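PDB 4M0X: chloromuconate cycloisomerase from Rhodococcus opacus, which belongs to the mandelate racemase/muconate lactonizing enzyme group of the enolase superfamily and carries a manganese ion at its barrel domain. Local coordinates for residues 214-227 with 236-249. Sequence-based numbering, arbitrary orientation.
Sequences ADAGVTVAEQPIAR and LRDKLSIPIMADES. With MN (manganese (II) ion), chain C.
A214 sets its CB against I242 CG2 (3.9 Å), and V218 CG1 approaches I242 CD1, so one isoleucine packs under the turn that leads out of helix 203-215. That helix closes with a Schellman motif at G217. Strand 220-222 then runs parallel to strand 244-246, their short axes 31° apart, and three backbone bonds fix the register: A221 N to P243 O, M245 N to A221 O and Q223 N to M245 O. These are neighbouring strands of the TIM barrel, joined by helix 230-239 as a beta-alpha-beta unit. On one face of the sheet A221 CB meets I244 CD1 (3.8 Å); on the other, E222 CG lies against M245 CE (3.7 Å).

E222 has CG anti to its own N (chi1 -157°) and an extended chain, which carries OE2 to manganese (2.2 Å). D247 OD2 binds the same ion, the two carboxylate planes 43° apart; D196 and two waters complete the modelled ligands. K165 forms a salt bridge with the other oxygen of E222, and K271 with that of D247.

Q223 bends at chi2, placing its amide beside 247-249. OE1 accepts D247 N in the carbonyl plane and S249 N from above that plane, while NE2 donates to I225 O (2.8 Å) and S249 OG. P224 CG packs on L236 CD1. At R227, O receives the S249 hydroxyl (2.7 Å), and E248 CG sits over one guanidinium face, toward its rim; NH2 bonds W58 O.

Four hydrogen bonds restrain the Q223 amide: three join the two loops beside the metal, and that to I225 O steadies its own turn. E222 OE2 and D247 OD2, 2.8 Å apart but not hydrogen-bonded, both bind the manganese, consistent with the ion holding the carboxylates together.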
loop_
_atom_site.group_PDB
_atom_site.type_symbol
_atom_site.label_atom_id
_atom_site.label_comp_id
_atom_site.label_asym_id
_atom_site.label_seq_id
_atom_site.Cartn_x
_atom_site.Cartn_y
_atom_site.Cartn_z
ATOM N N ALA A 214 29.216 -1.012 10.796
ATOM C CA ALA A 214 28.489 -1.936 11.673
ATOM C C ALA A 214 29.343 -3.179 11.873
ATOM O O ALA A 214 29.426 -3.718 12.979
ATOM C CB ALA A 214 27.123 -2.290 11.107
ATOM N N ASP A 215 29.993 -3.618 10.796
ATOM C CA ASP A 215 30.954 -4.720 10.864
ATOM C C ASP A 215 32.055 -4.445 11.895
ATOM O O ASP A 215 32.443 -5.342 12.618
ATOM C CB ASP A 215 31.551 -4.997 9.479
ATOM C CG ASP A 215 30.540 -5.615 8.518
ATOM O OD1 ASP A 215 29.393 -5.935 8.947
ATOM O OD2 ASP A 215 30.891 -5.770 7.320
ATOM N N ALA A 216 32.525 -3.199 11.966
ATOM C CA ALA A 216 33.571 -2.803 12.926
ATOM C C ALA A 216 33.084 -2.462 14.340
ATOM O O ALA A 216 33.873 -2.050 15.181
ATOM C CB ALA A 216 34.379 -1.641 12.369
ATOM N N GLY A 217 31.788 -2.609 14.600
ATOM C CA GLY A 217 31.267 -2.470 15.963
ATOM C C GLY A 217 30.325 -1.312 16.226
ATOM O O GLY A 217 29.834 -1.152 17.346
ATOM N N VAL A 218 30.075 -0.496 15.202
ATOM C CA VAL A 218 29.104 0.585 15.331
ATOM C C VAL A 218 27.754 -0.049 15.515
ATOM O O VAL A 218 27.398 -0.986 14.806
ATOM C CB VAL A 218 29.085 1.535 14.129
ATOM C CG1 VAL A 218 27.827 2.394 14.153
ATOM C CG2 VAL A 218 30.321 2.398 14.167
ATOM N N THR A 219 27.005 0.507 16.452
ATOM C CA THR A 219 25.871 -0.163 17.017
ATOM C C THR A 219 24.524 0.491 16.711
ATOM O O THR A 219 23.455 -0.175 16.747
ATOM C CB THR A 219 26.141 -0.372 18.500
ATOM O OG1 THR A 219 26.093 -1.762 18.697
ATOM C CG2 THR A 219 25.112 0.273 19.420
ATOM N N VAL A 220 24.592 1.784 16.397
ATOM C CA VAL A 220 23.415 2.567 16.095
ATOM C C VAL A 220 23.828 3.624 15.094
ATOM O O VAL A 220 24.970 4.112 15.123
ATOM C CB VAL A 220 22.823 3.241 17.372
ATOM C CG1 VAL A 220 21.708 4.220 17.011
ATOM C CG2 VAL A 220 22.294 2.209 18.372
ATOM N N ALA A 221 22.913 3.983 14.204
ATOM C CA ALA A 221 23.204 5.071 13.303
ATOM C C ALA A 221 22.227 6.193 13.570
ATOM O O ALA A 221 21.022 6.049 13.381
ATOM C CB ALA A 221 23.142 4.620 11.863
ATOM N N GLU A 222 22.759 7.311 14.036
ATOM C CA GLU A 222 21.942 8.444 14.296
ATOM C C GLU A 222 21.831 9.256 13.019
ATOM O O GLU A 222 22.790 9.368 12.284
ATOM C CB GLU A 222 22.516 9.279 15.444
ATOM C CG GLU A 222 21.440 10.131 16.111
ATOM C CD GLU A 222 21.964 11.176 17.074
ATOM O OE1 GLU A 222 22.966 10.877 17.771
ATOM O OE2 GLU A 222 21.343 12.270 17.138
ATOM N N GLN A 223 20.638 9.798 12.760
ATOM C CA GLN A 223 20.355 10.652 11.620
ATOM C C GLN A 223 21.403 10.591 10.538
ATOM O O GLN A 223 22.196 11.517 10.394
ATOM C CB GLN A 223 20.226 12.100 12.068
ATOM C CG GLN A 223 19.529 12.967 11.025
ATOM C CD GLN A 223 18.085 12.587 10.887
ATOM O OE1 GLN A 223 17.361 12.489 11.885
ATOM N NE2 GLN A 223 17.657 12.339 9.655
ATOM N N PRO A 224 21.441 9.499 9.765
ATOM C CA PRO A 224 22.548 9.491 8.785
ATOM C C PRO A 224 22.275 10.376 7.553
ATOM O O PRO A 224 23.173 11.050 7.055
ATOM C CB PRO A 224 22.669 8.022 8.399
ATOM C CG PRO A 224 21.336 7.440 8.708
ATOM C CD PRO A 224 20.714 8.223 9.827
ATOM N N ILE A 225 21.042 10.373 7.073
ATOM C CA ILE A 225 20.683 11.148 5.902
ATOM C C ILE A 225 19.803 12.319 6.318
ATOM O O ILE A 225 19.423 12.413 7.493
ATOM C CB ILE A 225 20.020 10.272 4.818
ATOM C CG1 ILE A 225 18.756 9.585 5.322
ATOM C CG2 ILE A 225 20.992 9.207 4.354
ATOM C CD1 ILE A 225 17.870 9.030 4.208
ATOM N N ALA A 226 19.504 13.202 5.362
ATOM C CA ALA A 226 18.686 14.421 5.591
ATOM C C ALA A 226 17.402 14.191 6.438
ATOM O O ALA A 226 16.866 13.118 6.422
ATOM C CB ALA A 226 18.355 15.093 4.256
ATOM N N ARG A 227 16.925 15.208 7.149
ATOM C CA ARG A 227 15.805 15.055 8.079
ATOM C C ARG A 227 14.461 14.767 7.432
ATOM O O ARG A 227 13.574 14.144 8.034
ATOM C CB ARG A 227 15.674 16.266 8.997
ATOM C CG ARG A 227 15.168 17.519 8.330
ATOM C CD ARG A 227 15.441 18.725 9.206
ATOM N NE ARG A 227 16.860 19.043 9.194
ATOM C CZ ARG A 227 17.461 19.795 10.108
ATOM N NH1 ARG A 227 16.777 20.304 11.117
ATOM N NH2 ARG A 227 18.754 20.021 10.017
ATOM N N LEU A 236 16.924 2.326 4.697
ATOM C CA LEU A 236 18.122 2.062 5.482
ATOM C C LEU A 236 17.796 1.130 6.635
ATOM O O LEU A 236 18.548 0.157 6.908
ATOM C CB LEU A 236 18.710 3.343 6.053
ATOM C CG LEU A 236 19.836 4.066 5.337
ATOM C CD1 LEU A 236 20.298 5.119 6.298
ATOM C CD2 LEU A 236 21.028 3.202 4.984
ATOM N N ARG A 237 16.671 1.423 7.300
ATOM C CA ARG A 237 16.245 0.637 8.441
ATOM C C ARG A 237 16.095 -0.809 8.001
ATOM O O ARG A 237 16.438 -1.708 8.764
ATOM C CB ARG A 237 14.960 1.180 9.044
ATOM C CG ARG A 237 14.527 0.418 10.263
ATOM C CD ARG A 237 13.069 0.623 10.615
ATOM N NE ARG A 237 12.828 -0.072 11.884
ATOM C CZ ARG A 237 11.779 0.076 12.700
ATOM N NH1 ARG A 237 10.767 0.908 12.418
ATOM N NH2 ARG A 237 11.750 -0.629 13.827
ATOM N N ASP A 238 15.645 -1.032 6.762
ATOM C CA ASP A 238 15.554 -2.390 6.206
ATOM C C ASP A 238 16.913 -3.009 5.824
ATOM O O ASP A 238 17.167 -4.154 6.126
ATOM C CB ASP A 238 14.601 -2.477 4.997
ATOM C CG ASP A 238 13.158 -2.093 5.338
ATOM O OD1 ASP A 238 12.710 -2.339 6.485
ATOM O OD2 ASP A 238 12.454 -1.545 4.447
ATOM N N LYS A 239 17.780 -2.291 5.137
ATOM C CA LYS A 239 18.970 -2.954 4.682
ATOM C C LYS A 239 19.898 -3.280 5.853
ATOM O O LYS A 239 20.479 -4.348 5.891
ATOM C CB LYS A 239 19.681 -2.113 3.642
ATOM C CG LYS A 239 19.107 -2.311 2.249
ATOM C CD LYS A 239 19.977 -3.217 1.378
ATOM C CE LYS A 239 19.432 -3.324 -0.042
ATOM N NZ LYS A 239 19.020 -2.031 -0.690
ATOM N N LEU A 240 19.966 -2.377 6.831
ATOM C CA LEU A 240 20.955 -2.388 7.883
ATOM C C LEU A 240 20.757 -3.406 8.993
ATOM O O LEU A 240 19.638 -3.656 9.433
ATOM C CB LEU A 240 21.018 -1.002 8.491
ATOM C CG LEU A 240 22.063 -0.067 7.896
ATOM C CD1 LEU A 240 22.028 -0.040 6.378
ATOM C CD2 LEU A 240 21.841 1.319 8.470
ATOM N N SER A 241 21.874 -3.971 9.451
ATOM C CA SER A 241 21.896 -4.939 10.534
ATOM C C SER A 241 21.845 -4.212 11.881
ATOM O O SER A 241 21.796 -4.841 12.939
ATOM C CB SER A 241 23.181 -5.757 10.454
ATOM O OG SER A 241 24.345 -4.914 10.470
ATOM N N ILE A 242 21.870 -2.885 11.848
ATOM C CA ILE A 242 21.880 -2.097 13.076
ATOM C C ILE A 242 20.744 -1.105 13.001
ATOM O O ILE A 242 20.324 -0.738 11.915
ATOM C CB ILE A 242 23.227 -1.347 13.303
ATOM C CG1 ILE A 242 23.645 -0.581 12.046
ATOM C CG2 ILE A 242 24.325 -2.302 13.774
ATOM C CD1 ILE A 242 24.685 0.472 12.313
ATOM N N PRO A 243 20.223 -0.679 14.154
ATOM C CA PRO A 243 19.104 0.272 14.101
ATOM C C PRO A 243 19.474 1.701 13.729
ATOM O O PRO A 243 20.618 2.132 13.882
ATOM C CB PRO A 243 18.535 0.229 15.526
ATOM C CG PRO A 243 19.653 -0.264 16.380
ATOM C CD PRO A 243 20.442 -1.217 15.511
ATOM N N ILE A 244 18.460 2.435 13.291
ATOM C CA ILE A 244 18.552 3.827 12.883
ATOM C C ILE A 244 17.778 4.700 13.882
ATOM O O ILE A 244 16.587 4.453 14.159
ATOM C CB ILE A 244 17.879 3.994 11.497
ATOM C CG1 ILE A 244 18.497 3.056 10.478
ATOM C CG2 ILE A 244 17.935 5.427 10.989
ATOM C CD1 ILE A 244 19.964 3.326 10.250
ATOM N N MET A 245 18.423 5.753 14.367
ATOM C CA MET A 245 17.780 6.709 15.247
ATOM C C MET A 245 17.490 8.064 14.594
ATOM O O MET A 245 18.361 8.686 14.000
ATOM C CB MET A 245 18.669 6.902 16.442
ATOM C CG MET A 245 18.238 7.944 17.446
ATOM S SD MET A 245 18.957 7.491 19.038
ATOM C CE MET A 245 20.719 7.663 18.777
ATOM N N ALA A 246 16.256 8.519 14.735
ATOM C CA ALA A 246 15.874 9.843 14.346
ATOM C C ALA A 246 16.298 10.829 15.423
ATOM O O ALA A 246 16.122 10.576 16.626
ATOM C CB ALA A 246 14.379 9.894 14.156
ATOM N N ASP A 247 16.860 11.951 14.989
ATOM C CA ASP A 247 17.167 13.052 15.871
ATOM C C ASP A 247 16.515 14.273 15.220
ATOM O O ASP A 247 15.347 14.568 15.518
ATOM C CB ASP A 247 18.677 13.218 16.075
ATOM C CG ASP A 247 19.036 14.498 16.854
ATOM O OD1 ASP A 247 18.107 15.160 17.381
ATOM O OD2 ASP A 247 20.235 14.857 16.922
ATOM N N GLU A 248 17.235 14.940 14.306
ATOM C CA GLU A 248 16.701 16.078 13.529
ATOM C C GLU A 248 15.321 15.805 12.920
ATOM O O GLU A 248 14.568 16.742 12.661
ATOM C CB GLU A 248 17.628 16.416 12.354
ATOM C CG GLU A 248 18.922 17.155 12.665
ATOM C CD GLU A 248 20.040 16.204 13.034
ATOM O OE1 GLU A 248 19.764 15.024 13.444
ATOM O OE2 GLU A 248 21.211 16.637 12.918
ATOM N N SER A 249 15.019 14.528 12.650
ATOM C CA SER A 249 13.762 14.124 12.037
ATOM C C SER A 249 12.608 14.096 13.020
ATOM O O SER A 249 11.457 14.164 12.580
ATOM C CB SER A 249 13.893 12.752 11.371
ATOM O OG SER A 249 14.582 12.820 10.124
HETATM MN MN MN C . 22.326 14.129 16.685
HETATM O O HOH W 1 22.639 16.326 15.550
HETATM O O HOH W 2 21.757 13.866 14.553
#